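Local structure of putative peptidase (Chlamydophila abortus, 3CE2) at residues S293-T296 with K297-I301; T220-E223 with L224-T227. The protein probably acts as a zinc-dependent oligopeptidase of the M3B family, cutting small bioactive peptides. One frame throughout, in Å; residues are numbered along the deposited sequence.

Interaction 1: S293-T296 with K297-I301; sequences SLIT and KYFSI
Ile295 and Phe299 lie side by side on the alpha-helix 292-306, a worked example of how an i to i+4 pair builds one apolar ridge. Both leave the backbone by the same first torsion (chi1 -70° in each), so Ile295 CG1 and the Phe299 ring run the same way, and the branch that does the touching is Ile295 CG2. This methyl meets the ring obliquely, 3.6 Å from Phe299 CE2. Helix 494-509 receives the ridge through Tyr509, and Phe466 and Phe470 of helix 451-487 also pack on Ile295. Tyr298 swings CG anti to its own N, which takes its ring away from the preceding turn to lie nearly parallel to Phe466, with OH hydrogen-bonded to Asp463. On the more exposed flank, the extended Lys297 chain passes Leu294, CD reaching 4.1 Å from Leu294 CD2, and carries NZ to a long, weak ion pair with Glu600 of helix 590-607. The backbone beneath is regular: Phe299 N reaches Ile295 O at 3.0 Å, and one residue on, Ser300 N gives its hydrogen bond to Thr296 O at 3.2 Å.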
ATOM      1  N   SER A 293      -5.044   1.926  25.540  1.00 45.76           N
ATOM      2  CA  SER A 293      -4.105   2.332  26.592  1.00 45.30           C
ATOM      3  C   SER A 293      -2.696   2.531  26.037  1.00 41.90           C
ATOM      4  O   SER A 293      -1.900   3.297  26.580  1.00 36.25           O
ATOM      5  CB  SER A 293      -4.099   1.340  27.758  1.00 44.27           C
ATOM      6  OG  SER A 293      -3.755   0.028  27.325  1.00 49.20           O
ATOM      7  N   LEU A 294      -2.384   1.854  24.937  1.00 42.16           N
ATOM      8  CA  LEU A 294      -1.056   2.017  24.382  1.00 43.77           C
ATOM      9  C   LEU A 294      -0.898   3.413  23.807  1.00 42.88           C
ATOM     10  O   LEU A 294       0.157   4.017  23.920  1.00 49.03           O
ATOM     11  CB  LEU A 294      -0.739   0.929  23.357  1.00 46.00           C
ATOM     12  CG  LEU A 294      -0.098  -0.327  23.955  1.00 47.67           C
ATOM     13  CD1 LEU A 294       0.597  -1.110  22.895  1.00 49.05           C
ATOM     14  CD2 LEU A 294       0.909   0.017  25.031  1.00 51.52           C
ATOM     15  N   ILE A 295      -1.965   3.940  23.215  1.00 43.25           N
ATOM     16  CA  ILE A 295      -1.970   5.326  22.780  1.00 42.05           C
ATOM     17  C   ILE A 295      -1.748   6.190  24.013  1.00 41.83           C
ATOM     18  O   ILE A 295      -0.814   6.996  24.057  1.00 41.59           O
ATOM     19  CB  ILE A 295      -3.305   5.706  22.056  1.00 45.30           C
ATOM     20  CG1 ILE A 295      -3.408   5.014  20.702  1.00 42.12           C
ATOM     21  CG2 ILE A 295      -3.424   7.200  21.823  1.00 38.05           C
ATOM     22  CD1 ILE A 295      -4.816   5.016  20.170  1.00 47.79           C
ATOM     23  N   THR A 296      -2.582   5.999  25.032  1.00 40.61           N
ATOM     24  CA  THR A 296      -2.439   6.780  26.259  1.00 41.81           C
ATOM     25  C   THR A 296      -0.993   6.790  26.744  1.00 46.55           C
ATOM     26  O   THR A 296      -0.441   7.853  26.993  1.00 48.79           O
ATOM     27  CB  THR A 296      -3.311   6.231  27.362  1.00 45.62           C
ATOM     28  OG1 THR A 296      -4.605   5.908  26.836  1.00 46.45           O
ATOM     29  CG2 THR A 296      -3.451   7.235  28.435  1.00 38.80           C
ATOM     30  N   LYS A 297      -0.360   5.624  26.853  1.00 47.54           N
ATOM     31  CA  LYS A 297       1.033   5.581  27.332  1.00 54.37           C
ATOM     32  C   LYS A 297       1.948   6.459  26.510  1.00 51.19           C
ATOM     33  O   LYS A 297       2.617   7.336  27.053  1.00 54.32           O
ATOM     34  CB  LYS A 297       1.602   4.157  27.331  1.00 61.55           C
ATOM     35  CG  LYS A 297       1.586   3.464  28.673  1.00 68.34           C
ATOM     36  CD  LYS A 297       1.881   1.967  28.520  1.00 77.97           C
ATOM     37  CE  LYS A 297       1.848   1.237  29.874  1.00 82.80           C
ATOM     38  NZ  LYS A 297       1.557  -0.215  29.716  1.00 82.80           N
ATOM     39  N   TYR A 298       1.966   6.210  25.198  1.00 47.59           N
ATOM     40  CA  TYR A 298       2.924   6.850  24.293  1.00 45.53           C
ATOM     41  C   TYR A 298       2.780   8.345  24.277  1.00 45.28           C
ATOM     42  O   TYR A 298       3.771   9.048  24.438  1.00 50.83           O
ATOM     43  CB  TYR A 298       2.800   6.334  22.851  1.00 47.81           C
ATOM     44  CG  TYR A 298       3.722   7.056  21.880  1.00 45.83           C
ATOM     45  CD1 TYR A 298       5.080   7.229  22.173  1.00 40.25           C
ATOM     46  CD2 TYR A 298       3.239   7.566  20.666  1.00 47.31           C
ATOM     47  CE1 TYR A 298       5.937   7.887  21.287  1.00 41.59           C
ATOM     48  CE2 TYR A 298       4.087   8.231  19.770  1.00 42.91           C
ATOM     49  CZ  TYR A 298       5.432   8.382  20.091  1.00 44.94           C
ATOM     50  OH  TYR A 298       6.267   9.017  19.215  1.00 48.23           O
ATOM     51  N   PHE A 299       1.554   8.828  24.081  1.00 43.13           N
ATOM     52  CA  PHE A 299       1.307  10.266  24.063  1.00 43.49           C
ATOM     53  C   PHE A 299       1.667  11.011  25.353  1.00 46.97           C
ATOM     54  O   PHE A 299       2.117  12.148  25.284  1.00 50.68           O
ATOM     55  CB  PHE A 299      -0.122  10.583  23.628  1.00 45.42           C
ATOM     56  CG  PHE A 299      -0.394  10.295  22.178  1.00 46.07           C
ATOM     57  CD1 PHE A 299       0.656  10.020  21.294  1.00 46.03           C
ATOM     58  CD2 PHE A 299      -1.695  10.337  21.681  1.00 49.39           C
ATOM     59  CE1 PHE A 299       0.421   9.755  19.943  1.00 41.43           C
ATOM     60  CE2 PHE A 299      -1.953  10.072  20.323  1.00 49.93           C
ATOM     61  CZ  PHE A 299      -0.885   9.779  19.453  1.00 45.80           C
ATOM     62  N   SER A 300       1.499  10.401  26.527  1.00 47.80           N
ATOM     63  CA  SER A 300       1.882  11.113  27.760  1.00 48.63           C
ATOM     64  C   SER A 300       3.382  11.282  27.811  1.00 51.06           C
ATOM     65  O   SER A 300       3.890  12.289  28.313  1.00 49.19           O
ATOM     66  CB  SER A 300       1.452  10.373  29.014  1.00 51.79           C
ATOM     67  OG  SER A 300       0.463   9.431  28.703  1.00 59.19           O
ATOM     68  N   ILE A 301       4.108  10.288  27.325  1.00 47.15           N
ATOM     69  CA  ILE A 301       5.538  10.467  27.261  1.00 48.50           C
ATOM     70  C   ILE A 301       5.805  11.705  26.436  1.00 50.14           C
ATOM     71  O   ILE A 301       6.568  12.569  26.837  1.00 56.48           O
ATOM     72  CB  ILE A 301       6.222   9.285  26.603  1.00 51.17           C
ATOM     73  CG1 ILE A 301       6.055   8.046  27.476  1.00 51.73           C
ATOM     74  CG2 ILE A 301       7.683   9.605  26.344  1.00 45.52           C
ATOM     75  CD1 ILE A 301       6.693   6.826  26.883  1.00 56.12           C
TER

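Interaction 2: T220-E223 with L224-T227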
ATOM      1  N   THR A 220       7.968  22.895  15.122  1.00 60.47           N
ATOM      2  CA  THR A 220       8.584  22.989  16.406  1.00 57.42           C
ATOM      3  C   THR A 220       7.899  24.102  17.193  1.00 56.40           C
ATOM      4  O   THR A 220       8.010  24.187  18.410  1.00 55.15           O
ATOM      5  CB  THR A 220      10.060  23.273  16.171  1.00 61.49           C
ATOM      6  OG1 THR A 220      10.831  22.328  16.904  1.00 57.38           O
ATOM      7  CG2 THR A 220      10.447  24.756  16.457  1.00 53.35           C
ATOM      8  N   ASP A 221       7.144  24.928  16.476  1.00 56.91           N
ATOM      9  CA  ASP A 221       6.430  26.049  17.060  1.00 52.48           C
ATOM     10  C   ASP A 221       4.982  25.631  17.319  1.00 48.78           C
ATOM     11  O   ASP A 221       4.179  25.469  16.400  1.00 47.21           O
ATOM     12  CB  ASP A 221       6.522  27.233  16.091  1.00 59.24           C
ATOM     13  CG  ASP A 221       5.836  28.494  16.603  1.00 64.17           C
ATOM     14  OD1 ASP A 221       4.782  28.402  17.281  1.00 63.68           O
ATOM     15  OD2 ASP A 221       6.351  29.589  16.287  1.00 66.03           O
ATOM     16  N   ARG A 222       4.644  25.428  18.580  1.00 46.67           N
ATOM     17  CA  ARG A 222       3.306  24.961  18.903  1.00 43.73           C
ATOM     18  C   ARG A 222       2.192  25.834  18.329  1.00 45.74           C
ATOM     19  O   ARG A 222       1.110  25.338  18.021  1.00 47.63           O
ATOM     20  CB  ARG A 222       3.115  24.806  20.405  1.00 41.44           C
ATOM     21  CG  ARG A 222       2.005  23.826  20.731  1.00 47.00           C
ATOM     22  CD  ARG A 222       1.623  23.842  22.184  1.00 45.29           C
ATOM     23  NE  ARG A 222       0.565  22.874  22.452  1.00 52.34           N
ATOM     24  CZ  ARG A 222      -0.080  22.779  23.608  1.00 51.74           C
ATOM     25  NH1 ARG A 222       0.232  23.598  24.600  1.00 52.54           N
ATOM     26  NH2 ARG A 222      -1.035  21.878  23.766  1.00 45.66           N
ATOM     27  N   GLU A 223       2.447  27.128  18.189  1.00 45.69           N
ATOM     28  CA  GLU A 223       1.397  28.062  17.775  1.00 48.31           C
ATOM     29  C   GLU A 223       1.036  27.854  16.300  1.00 53.36           C
ATOM     30  O   GLU A 223      -0.133  27.989  15.901  1.00 57.42           O
ATOM     31  CB  GLU A 223       1.846  29.508  18.007  1.00 49.49           C
ATOM     32  CG  GLU A 223       0.762  30.556  17.773  1.00 54.76           C
ATOM     33  CD  GLU A 223      -0.332  30.555  18.852  1.00 61.83           C
ATOM     34  OE1 GLU A 223      -0.164  29.907  19.920  1.00 64.22           O
ATOM     35  OE2 GLU A 223      -1.370  31.215  18.625  1.00 66.15           O
ATOM     36  N   LEU A 224       2.063  27.543  15.509  1.00 47.55           N
ATOM     37  CA  LEU A 224       1.923  27.166  14.127  1.00 46.11           C
ATOM     38  C   LEU A 224       1.134  25.864  14.038  1.00 48.78           C
ATOM     39  O   LEU A 224       0.188  25.771  13.250  1.00 48.88           O
ATOM     40  CB  LEU A 224       3.307  26.993  13.500  1.00 49.87           C
ATOM     41  CG  LEU A 224       3.439  27.033  11.973  1.00 53.92           C
ATOM     42  CD1 LEU A 224       2.836  28.306  11.450  1.00 48.31           C
ATOM     43  CD2 LEU A 224       4.905  26.906  11.528  1.00 49.87           C
ATOM     44  N   ARG A 225       1.503  24.868  14.851  1.00 44.95           N
ATOM     45  CA  ARG A 225       0.796  23.591  14.820  1.00 39.10           C
ATOM     46  C   ARG A 225      -0.666  23.840  15.133  1.00 37.90           C
ATOM     47  O   ARG A 225      -1.560  23.326  14.468  1.00 42.63           O
ATOM     48  CB  ARG A 225       1.377  22.609  15.831  1.00 42.92           C
ATOM     49  CG  ARG A 225       2.810  22.196  15.565  1.00 46.25           C
ATOM     50  CD  ARG A 225       3.139  20.835  16.185  1.00 48.95           C
ATOM     51  NE  ARG A 225       2.894  20.810  17.632  1.00 54.40           N
ATOM     52  CZ  ARG A 225       3.774  21.176  18.564  1.00 50.46           C
ATOM     53  NH1 ARG A 225       4.984  21.603  18.210  1.00 49.02           N
ATOM     54  NH2 ARG A 225       3.433  21.123  19.853  1.00 45.21           N
ATOM     55  N   LYS A 226      -0.905  24.678  16.127  1.00 39.92           N
ATOM     56  CA  LYS A 226      -2.249  24.906  16.619  1.00 38.76           C
ATOM     57  C   LYS A 226      -3.115  25.666  15.624  1.00 45.53           C
ATOM     58  O   LYS A 226      -4.258  25.234  15.346  1.00 46.51           O
ATOM     59  CB  LYS A 226      -2.202  25.643  17.947  1.00 40.29           C
ATOM     60  CG  LYS A 226      -3.533  25.944  18.547  1.00 40.37           C
ATOM     61  CD  LYS A 226      -3.393  26.985  19.643  1.00 48.10           C
ATOM     62  CE  LYS A 226      -4.717  27.747  19.763  1.00 59.14           C
ATOM     63  NZ  LYS A 226      -4.939  28.525  21.024  1.00 61.46           N
ATOM     64  N   THR A 227      -2.612  26.784  15.084  1.00 41.71           N
ATOM     65  CA  THR A 227      -3.470  27.613  14.192  1.00 44.31           C
ATOM     66  C   THR A 227      -3.664  26.964  12.830  1.00 42.26           C
ATOM     67  O   THR A 227      -4.656  27.205  12.150  1.00 47.58           O
ATOM     68  CB  THR A 227      -2.939  29.021  13.983  1.00 43.57           C
ATOM     69  OG1 THR A 227      -1.556  28.937  13.620  1.00 45.81           O
ATOM     70  CG2 THR A 227      -3.103  29.852  15.248  1.00 43.23           C
TER
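Arg222 and Arg225, three residues apart in the first turn of helix 222-237, bring two guanidinium groups close, with their planes 30° apart. Arg222 sends CG anti to the backbone N (chi1 -157°) and then runs extended to NE. Its CB lies over one face of the Arg225 guanidinium, 3.7 Å from Arg225 NH2; CG comes closer to the same nitrogen, and CD passes it at 4.0 Å. Farther out, NE stands 4.2 Å from Arg225 NH2, and NH2 of Arg222 ends in a salt bridge to Asp315 OD2. Arg225, bent at chi3 (-57°), turns its own NH2 to Asp315 OD1, while its NE bonds to Tyr314 O. Asp221 is the N-cap: its OD1 takes Glu223 N at 2.8 Å and, weakly, Leu224 N at 3.4 Å, while its OD2 accepts from Ser201 N. At the far end of the contact Thr227 N gives Glu223 O a bond of 2.9 Å, and Thr227 OG1 is hydrogen-bonded to Thr199 N of strand 197-199. Because the two arginines share one carboxylate, their positive charges are probably offset in part by Asp315, which would hold both guanidinium groups to the loop that follows His312.

Overall arrangement
Interaction 2, on helix 222-237, precedes interaction 1, on helix 292-306, along the chain. Their centres are 21 Å apart and their nearest atoms about 10 Å. What connects them is the loop carrying Asp310 and His312, which hold a zinc ion. Interaction 2 borders this site, the Arg222 side chain being about 4 Å from those of both ligands; on the other side of the helix, the Leu224 side chain is about 4 Å from another zinc ion. Interaction 1 stands farther back, with the Phe299 side chain about 10 Å from that of His312 and meeting the ring of Phe311 between the ligands. The HExxH zinc, bound by His402, His406 and Glu430, is a separate site.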